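PDB 5F7V: Lmo0181 protein from Listeria monocytogenes serovar 1/2a, which binds the cyclic glucan cycloalternan and probably delivers it to an ABC transporter for uptake. Local coordinates for residues A160-S174 with E218-D230. Numbering follows the deposited sequence.
Sequences AKKLTDAKNKVWGTS and EVTDSKVAPSPAD
P226 sets its CB over one face of the W171 indole, 3.8 Å from the centroid of the six-membered ring and 12° off the ring normal, a CH-pi contact. CG of W171 is anti to the carbonyl carbon, and this rotation carries the indole past P226 to D230, whose OD2 comes obliquely within 3.4 Å of W171 CZ2, the carboxylate and ring planes 40° apart. In the ring plane, W171 NE1 donates to a water that in turn donates to OD2 of D230. The same OD2 accepts a nearly straight bond from S227 N (172°), and D230 N returns one to S227 OG, a capping box that fixes the carboxylate at the start of helix 228-231. In this periplasmic-binding-protein-type fold, the contact packs strand 171-174, which runs parallel to strand 245-251, against the loop leaving helix 206-220. T173 N donates a backbone hydrogen bond to V224 O at 3.0 Å. V224 wedges between helix and strand, CG1 3.6 Å from K161 CG and CG2 3.9 Å from T173 CG2. Beside it, T164 OG1 donates to A160 O and accepts from G172 N, linking helix end to strand. T173 CG2 meets E218 OE1 at 3.5 Å, while T173 OG1 hydrogen-bonds E156 OE2.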
ATOM      1  N   ALA A 160      -7.713  18.841  13.144  1.00  3.76           N
ATOM      2  CA  ALA A 160      -8.901  18.247  12.530  1.00  3.76           C
ATOM      3  C   ALA A 160     -10.172  18.810  13.131  1.00  3.90           C
ATOM      4  O   ALA A 160     -11.141  19.049  12.402  1.00  3.99           O
ATOM      5  CB  ALA A 160      -8.900  16.740  12.687  1.00  3.65           C
ATOM      6  N   LYS A 161     -10.211  19.031  14.435  1.00  3.97           N
ATOM      7  CA  LYS A 161     -11.386  19.605  15.059  1.00  4.14           C
ATOM      8  C   LYS A 161     -11.629  21.025  14.557  1.00  4.27           C
ATOM      9  O   LYS A 161     -12.771  21.385  14.200  1.00  4.41           O
ATOM     10  CB  LYS A 161     -11.253  19.547  16.596  1.00  4.21           C
ATOM     11  CG  LYS A 161     -11.396  18.138  17.164  1.00  4.15           C
ATOM     12  CD  LYS A 161     -10.957  18.035  18.629  1.00  4.22           C
ATOM     13  CE  LYS A 161     -10.949  16.593  19.064  1.00  4.19           C
ATOM     14  NZ  LYS A 161     -10.452  16.485  20.465  1.00  4.37           N
ATOM     15  N   LYS A 162     -10.605  21.859  14.462  1.00  4.27           N
ATOM     16  CA  LYS A 162     -10.783  23.219  13.982  1.00  4.42           C
ATOM     17  C   LYS A 162     -11.110  23.284  12.494  1.00  4.42           C
ATOM     18  O   LYS A 162     -11.771  24.209  12.083  1.00  4.73           O
ATOM     19  CB  LYS A 162      -9.512  24.029  14.243  1.00  4.44           C
ATOM     20  CG  LYS A 162      -9.286  24.223  15.733  1.00  4.52           C
ATOM     21  CD  LYS A 162      -8.123  25.164  16.062  1.00  4.66           C
ATOM     22  CE  LYS A 162      -6.773  24.564  15.746  1.00  4.68           C
ATOM     23  NZ  LYS A 162      -5.629  25.462  16.053  1.00  4.99           N
ATOM     24  N   LEU A 163     -10.772  22.246  11.737  1.00  4.26           N
ATOM     25  CA  LEU A 163     -11.017  22.212  10.307  1.00  4.38           C
ATOM     26  C   LEU A 163     -12.335  21.562   9.954  1.00  4.38           C
ATOM     27  O   LEU A 163     -12.713  21.593   8.785  1.00  4.69           O
ATOM     28  CB  LEU A 163      -9.868  21.505   9.581  1.00  4.35           C
ATOM     29  CG  LEU A 163      -8.562  22.312   9.548  1.00  4.52           C
ATOM     30  CD1 LEU A 163      -7.333  21.418   9.401  1.00  4.41           C
ATOM     31  CD2 LEU A 163      -8.596  23.433   8.560  1.00  4.74           C
ATOM     32  N   THR A 164     -13.020  20.974  10.910  1.00  4.34           N
ATOM     33  CA  THR A 164     -14.348  20.385  10.622  1.00  4.44           C
ATOM     34  C   THR A 164     -15.401  21.463  10.620  1.00  4.69           C
ATOM     35  O   THR A 164     -15.464  22.269  11.539  1.00  4.96           O
ATOM     36  CB  THR A 164     -14.630  19.305  11.674  1.00  4.39           C
ATOM     37  OG1 THR A 164     -13.619  18.286  11.538  1.00  4.18           O
ATOM     38  CG2 THR A 164     -16.004  18.696  11.434  1.00  4.53           C
ATOM     39  N   ASP A 165     -16.220  21.470   9.569  1.00  4.86           N
ATOM     40  CA  ASP A 165     -17.292  22.452   9.393  1.00  5.22           C
ATOM     41  C   ASP A 165     -18.512  21.666   8.953  1.00  5.26           C
ATOM     42  O   ASP A 165     -18.732  21.419   7.759  1.00  5.28           O
ATOM     43  CB  ASP A 165     -16.856  23.492   8.369  1.00  5.57           C
ATOM     44  CG  ASP A 165     -17.887  24.568   8.155  1.00  6.22           C
ATOM     45  OD1 ASP A 165     -18.955  24.614   8.834  1.00  6.65           O
ATOM     46  OD2 ASP A 165     -17.587  25.399   7.265  1.00  7.14           O
ATOM     47  N   ALA A 166     -19.218  21.171   9.956  1.00  5.28           N
ATOM     48  CA  ALA A 166     -20.264  20.173   9.722  1.00  5.41           C
ATOM     49  C   ALA A 166     -21.345  20.662   8.775  1.00  5.70           C
ATOM     50  O   ALA A 166     -21.746  19.912   7.899  1.00  5.76           O
ATOM     51  CB  ALA A 166     -20.886  19.706  11.036  1.00  5.48           C
ATOM     52  N   LYS A 167     -21.761  21.915   8.877  1.00  5.89           N
ATOM     53  CA  LYS A 167     -22.852  22.352   7.998  1.00  6.30           C
ATOM     54  C   LYS A 167     -22.481  22.369   6.527  1.00  6.20           C
ATOM     55  O   LYS A 167     -23.359  22.247   5.672  1.00  6.45           O
ATOM     56  CB  LYS A 167     -23.351  23.729   8.435  1.00  6.85           C
ATOM     57  CG  LYS A 167     -22.396  24.863   8.075  1.00  7.10           C
ATOM     58  CD  LYS A 167     -22.840  26.159   8.694  1.00  7.77           C
ATOM     59  CE  LYS A 167     -21.844  27.227   8.320  1.00  8.09           C
ATOM     60  NZ  LYS A 167     -20.529  27.069   8.939  1.00  8.20           N
ATOM     61  N   ASN A 168     -21.193  22.524   6.241  1.00  5.95           N
ATOM     62  CA  ASN A 168     -20.706  22.550   4.885  1.00  5.94           C
ATOM     63  C   ASN A 168     -20.115  21.236   4.410  1.00  5.74           C
ATOM     64  O   ASN A 168     -19.523  21.151   3.326  1.00  5.71           O
ATOM     65  CB  ASN A 168     -19.684  23.688   4.760  1.00  5.87           C
ATOM     66  CG  ASN A 168     -20.332  25.027   4.682  1.00  6.15           C
ATOM     67  OD1 ASN A 168     -21.342  25.189   4.019  1.00  6.56           O
ATOM     68  ND2 ASN A 168     -19.781  25.994   5.392  1.00  6.19           N
ATOM     69  N   LYS A 169     -20.317  20.186   5.205  1.00  5.63           N
ATOM     70  CA  LYS A 169     -19.872  18.842   4.843  1.00  5.51           C
ATOM     71  C   LYS A 169     -18.373  18.765   4.653  1.00  5.19           C
ATOM     72  O   LYS A 169     -17.891  18.099   3.712  1.00  5.13           O
ATOM     73  CB  LYS A 169     -20.633  18.285   3.626  1.00  5.99           C
ATOM     74  CG  LYS A 169     -22.143  18.465   3.654  1.00  6.58           C
ATOM     75  CD  LYS A 169     -22.804  17.835   4.879  1.00  6.90           C
ATOM     76  CE  LYS A 169     -22.454  16.389   5.155  1.00  7.21           C
ATOM     77  NZ  LYS A 169     -22.962  15.464   4.115  1.00  7.99           N
ATOM     78  N   VAL A 170     -17.652  19.480   5.521  1.00  5.05           N
ATOM     79  CA  VAL A 170     -16.180  19.430   5.500  1.00  4.81           C
ATOM     80  C   VAL A 170     -15.714  18.742   6.775  1.00  4.61           C
ATOM     81  O   VAL A 170     -16.134  19.107   7.872  1.00  4.65           O
ATOM     82  CB  VAL A 170     -15.561  20.830   5.361  1.00  4.84           C
ATOM     83  CG1 VAL A 170     -14.048  20.787   5.521  1.00  4.63           C
ATOM     84  CG2 VAL A 170     -15.945  21.482   4.052  1.00  5.06           C
ATOM     85  N   TRP A 171     -14.870  17.740   6.586  1.00  4.42           N
ATOM     86  CA  TRP A 171     -14.246  17.028   7.704  1.00  4.29           C
ATOM     87  C   TRP A 171     -12.776  17.367   7.780  1.00  4.08           C
ATOM     88  O   TRP A 171     -12.098  17.552   6.781  1.00  4.06           O
ATOM     89  CB  TRP A 171     -14.453  15.508   7.539  1.00  4.48           C
ATOM     90  CG  TRP A 171     -15.846  15.019   7.771  1.00  4.95           C
ATOM     91  CD1 TRP A 171     -16.450  14.677   8.967  1.00  5.11           C
ATOM     92  CD2 TRP A 171     -16.838  14.837   6.768  1.00  5.43           C
ATOM     93  NE1 TRP A 171     -17.733  14.285   8.744  1.00  5.51           N
ATOM     94  CE2 TRP A 171     -18.007  14.400   7.400  1.00  5.65           C
ATOM     95  CE3 TRP A 171     -16.841  14.995   5.377  1.00  5.64           C
ATOM     96  CZ2 TRP A 171     -19.170  14.128   6.704  1.00  6.05           C
ATOM     97  CZ3 TRP A 171     -18.007  14.719   4.687  1.00  6.08           C
ATOM     98  CH2 TRP A 171     -19.125  14.277   5.345  1.00  6.25           C
ATOM     99  N   GLY A 172     -12.274  17.419   9.005  1.00  3.99           N
ATOM    100  CA  GLY A 172     -10.865  17.705   9.228  1.00  3.86           C
ATOM    101  C   GLY A 172      -9.902  16.598   8.838  1.00  3.71           C
ATOM    102  O   GLY A 172      -8.778  16.907   8.434  1.00  3.67           O
ATOM    103  N   THR A 173     -10.335  15.343   8.918  1.00  3.70           N
ATOM    104  CA  THR A 173      -9.409  14.243   8.621  1.00  3.74           C
ATOM    105  C   THR A 173     -10.126  13.024   8.111  1.00  3.80           C
ATOM    106  O   THR A 173     -11.327  12.873   8.264  1.00  3.99           O
ATOM    107  CB  THR A 173      -8.561  13.972   9.845  1.00  3.74           C
ATOM    108  OG1 THR A 173      -7.425  13.165   9.484  1.00  3.86           O
ATOM    109  CG2 THR A 173      -9.315  13.286  10.981  1.00  3.83           C
ATOM    110  N   SER A 174      -9.362  12.132   7.514  1.00  3.78           N
ATOM    111  CA  SER A 174      -9.881  10.830   7.123  1.00  3.88           C
ATOM    112  C   SER A 174      -8.700   9.872   7.091  1.00  3.73           C
ATOM    113  O   SER A 174      -7.632  10.171   6.536  1.00  3.64           O
ATOM    114  CB  SER A 174     -10.512  10.872   5.734  1.00  4.20           C
ATOM    115  OG  SER A 174     -11.046   9.573   5.443  1.00  4.69           O
ATOM    116  N   GLU A 218     -12.489   9.642  16.187  1.00  5.48           N
ATOM    117  CA  GLU A 218     -12.594  10.693  15.167  1.00  5.77           C
ATOM    118  C   GLU A 218     -13.858  10.575  14.359  1.00  5.59           C
ATOM    119  O   GLU A 218     -14.448  11.570  13.917  1.00  5.57           O
ATOM    120  CB  GLU A 218     -11.401  10.613  14.233  1.00  6.32           C
ATOM    121  CG  GLU A 218     -10.145  11.041  14.951  1.00  7.50           C
ATOM    122  CD  GLU A 218      -8.949  11.234  14.065  1.00  9.08           C
ATOM    123  OE1 GLU A 218      -8.841  10.487  13.072  1.00  9.84           O
ATOM    124  OE2 GLU A 218      -8.123  12.105  14.458  1.00 11.82           O
ATOM    125  N   VAL A 219     -14.333   9.351  14.169  1.00  5.47           N
ATOM    126  CA  VAL A 219     -15.574   9.135  13.427  1.00  5.84           C
ATOM    127  C   VAL A 219     -16.792   9.236  14.342  1.00  6.48           C
ATOM    128  O   VAL A 219     -17.775   9.893  13.976  1.00  7.14           O
ATOM    129  CB  VAL A 219     -15.562   7.741  12.752  1.00  5.68           C
ATOM    130  CG1 VAL A 219     -16.930   7.380  12.183  1.00  5.96           C
ATOM    131  CG2 VAL A 219     -14.462   7.726  11.706  1.00  5.54           C
ATOM    132  N   THR A 220     -16.793   8.585  15.504  1.00  6.91           N
ATOM    133  CA  THR A 220     -18.013   8.418  16.303  1.00  7.66           C
ATOM    134  C   THR A 220     -18.234   9.480  17.370  1.00  8.37           C
ATOM    135  O   THR A 220     -19.398   9.663  17.804  1.00  9.71           O
ATOM    136  CB  THR A 220     -18.042   7.041  16.978  1.00  7.78           C
ATOM    137  OG1 THR A 220     -17.025   7.023  17.979  1.00  7.94           O
ATOM    138  CG2 THR A 220     -17.844   5.903  15.963  1.00  7.90           C
ATOM    139  N   ASP A 221     -17.176  10.174  17.787  1.00  8.43           N
ATOM    140  CA  ASP A 221     -17.168  11.004  18.998  1.00  9.25           C
ATOM    141  C   ASP A 221     -16.971  12.458  18.606  1.00  8.45           C
ATOM    142  O   ASP A 221     -17.936  13.229  18.681  1.00  8.90           O
ATOM    143  CB  ASP A 221     -16.094  10.512  19.977  1.00 10.70           C
ATOM    144  CG  ASP A 221     -16.057  11.265  21.277  1.00 13.01           C
ATOM    145  OD1 ASP A 221     -17.051  11.912  21.599  1.00 15.86           O
ATOM    146  OD2 ASP A 221     -15.014  11.193  21.972  1.00 17.05           O
ATOM    147  N   SER A 222     -15.773  12.829  18.158  1.00  7.24           N
ATOM    148  CA  SER A 222     -15.522  14.200  17.734  1.00  6.73           C
ATOM    149  C   SER A 222     -16.096  14.448  16.356  1.00  6.39           C
ATOM    150  O   SER A 222     -16.278  15.618  15.975  1.00  6.27           O
ATOM    151  CB  SER A 222     -14.028  14.495  17.739  1.00  6.64           C
ATOM    152  OG  SER A 222     -13.366  13.598  16.856  1.00  6.51           O
ATOM    153  N   LYS A 223     -16.368  13.401  15.571  1.00  6.13           N
ATOM    154  CA  LYS A 223     -16.970  13.533  14.250  1.00  6.35           C
ATOM    155  C   LYS A 223     -16.194  14.454  13.327  1.00  5.57           C
ATOM    156  O   LYS A 223     -16.749  15.230  12.597  1.00  5.68           O
ATOM    157  CB  LYS A 223     -18.452  13.926  14.373  1.00  7.57           C
ATOM    158  CG  LYS A 223     -19.266  12.929  15.199  1.00  8.76           C
ATOM    159  CD  LYS A 223     -20.761  13.185  15.091  1.00 10.65           C
ATOM    160  CE  LYS A 223     -21.118  14.250  16.084  1.00 12.11           C
ATOM    161  NZ  LYS A 223     -22.581  14.515  16.074  1.00 14.11           N
ATOM    162  N   VAL A 224     -14.881  14.319  13.403  1.00  4.77           N
ATOM    163  CA  VAL A 224     -13.962  15.058  12.532  1.00  4.49           C
ATOM    164  C   VAL A 224     -13.553  14.292  11.277  1.00  4.28           C
ATOM    165  O   VAL A 224     -12.847  14.839  10.435  1.00  4.17           O
ATOM    166  CB  VAL A 224     -12.700  15.501  13.275  1.00  4.29           C
ATOM    167  CG1 VAL A 224     -13.068  16.393  14.436  1.00  4.44           C
ATOM    168  CG2 VAL A 224     -11.863  14.325  13.747  1.00  4.17           C
ATOM    169  N   ALA A 225     -14.022  13.050  11.141  1.00  4.30           N
ATOM    170  CA  ALA A 225     -13.707  12.156  10.027  1.00  4.30           C
ATOM    171  C   ALA A 225     -15.025  11.576   9.524  1.00  4.68           C
ATOM    172  O   ALA A 225     -15.895  11.251  10.351  1.00  4.80           O
ATOM    173  CB  ALA A 225     -12.758  11.078  10.478  1.00  4.14           C
ATOM    174  N   PRO A 226     -15.181  11.435   8.194  1.00  4.90           N
ATOM    175  CA  PRO A 226     -16.447  10.918   7.678  1.00  5.40           C
ATOM    176  C   PRO A 226     -16.660   9.450   8.060  1.00  5.75           C
ATOM    177  O   PRO A 226     -15.704   8.650   8.050  1.00  5.84           O
ATOM    178  CB  PRO A 226     -16.307  11.124   6.168  1.00  5.41           C
ATOM    179  CG  PRO A 226     -14.837  11.146   5.923  1.00  5.09           C
ATOM    180  CD  PRO A 226     -14.264  11.851   7.111  1.00  4.92           C
ATOM    181  N   SER A 227     -17.889   9.087   8.395  1.00  6.31           N
ATOM    182  CA  SER A 227     -18.217   7.728   8.770  1.00  6.76           C
ATOM    183  C   SER A 227     -18.473   6.868   7.562  1.00  7.29           C
ATOM    184  O   SER A 227     -18.589   7.381   6.456  1.00  6.96           O
ATOM    185  CB  SER A 227     -19.469   7.731   9.588  1.00  7.13           C
ATOM    186  OG  SER A 227     -20.565   8.070   8.773  1.00  7.58           O
ATOM    187  N   PRO A 228     -18.675   5.557   7.768  1.00  7.96           N
ATOM    188  CA  PRO A 228     -19.044   4.723   6.643  1.00  8.38           C
ATOM    189  C   PRO A 228     -20.307   5.191   5.937  1.00  8.73           C
ATOM    190  O   PRO A 228     -20.391   5.187   4.692  1.00  9.14           O
ATOM    191  CB  PRO A 228     -19.222   3.342   7.291  1.00  8.65           C
ATOM    192  CG  PRO A 228     -18.168   3.329   8.337  1.00  8.48           C
ATOM    193  CD  PRO A 228     -18.221   4.731   8.910  1.00  8.23           C
ATOM    194  N   ALA A 229     -21.277   5.639   6.709  1.00  9.10           N
ATOM    195  CA  ALA A 229     -22.514   6.224   6.168  1.00  9.61           C
ATOM    196  C   ALA A 229     -22.166   7.445   5.306  1.00  9.60           C
ATOM    197  O   ALA A 229     -22.641   7.566   4.190  1.00 10.19           O
ATOM    198  CB  ALA A 229     -23.478   6.612   7.286  1.00 10.06           C
ATOM    199  N   ASP A 230     -21.314   8.340   5.810  1.00  9.12           N
ATOM    200  CA  ASP A 230     -20.931   9.506   5.013  1.00  9.32           C
ATOM    201  C   ASP A 230     -20.215   9.120   3.707  1.00  9.51           C
ATOM    202  O   ASP A 230     -20.307   9.820   2.683  1.00  9.76           O
ATOM    203  CB  ASP A 230     -19.995  10.409   5.834  1.00  8.96           C
ATOM    204  CG  ASP A 230     -20.616  10.966   7.117  1.00  9.19           C
ATOM    205  OD1 ASP A 230     -21.815  11.327   7.107  1.00 10.58           O
ATOM    206  OD2 ASP A 230     -19.925  11.123   8.139  1.00  9.15           O
TER
HETATM  207  O   HOH W   1     -23.049  12.885   5.203  1.00 26.11           O
HETATM  208  O   HOH W   2     -19.779  13.104  10.464  1.00 18.27           O
HETATM  209  O   HOH W   3      -7.115  10.717  10.795  1.00 12.89           O
HETATM  210  O   HOH W   4     -12.877   8.808   7.535  1.00  7.72           O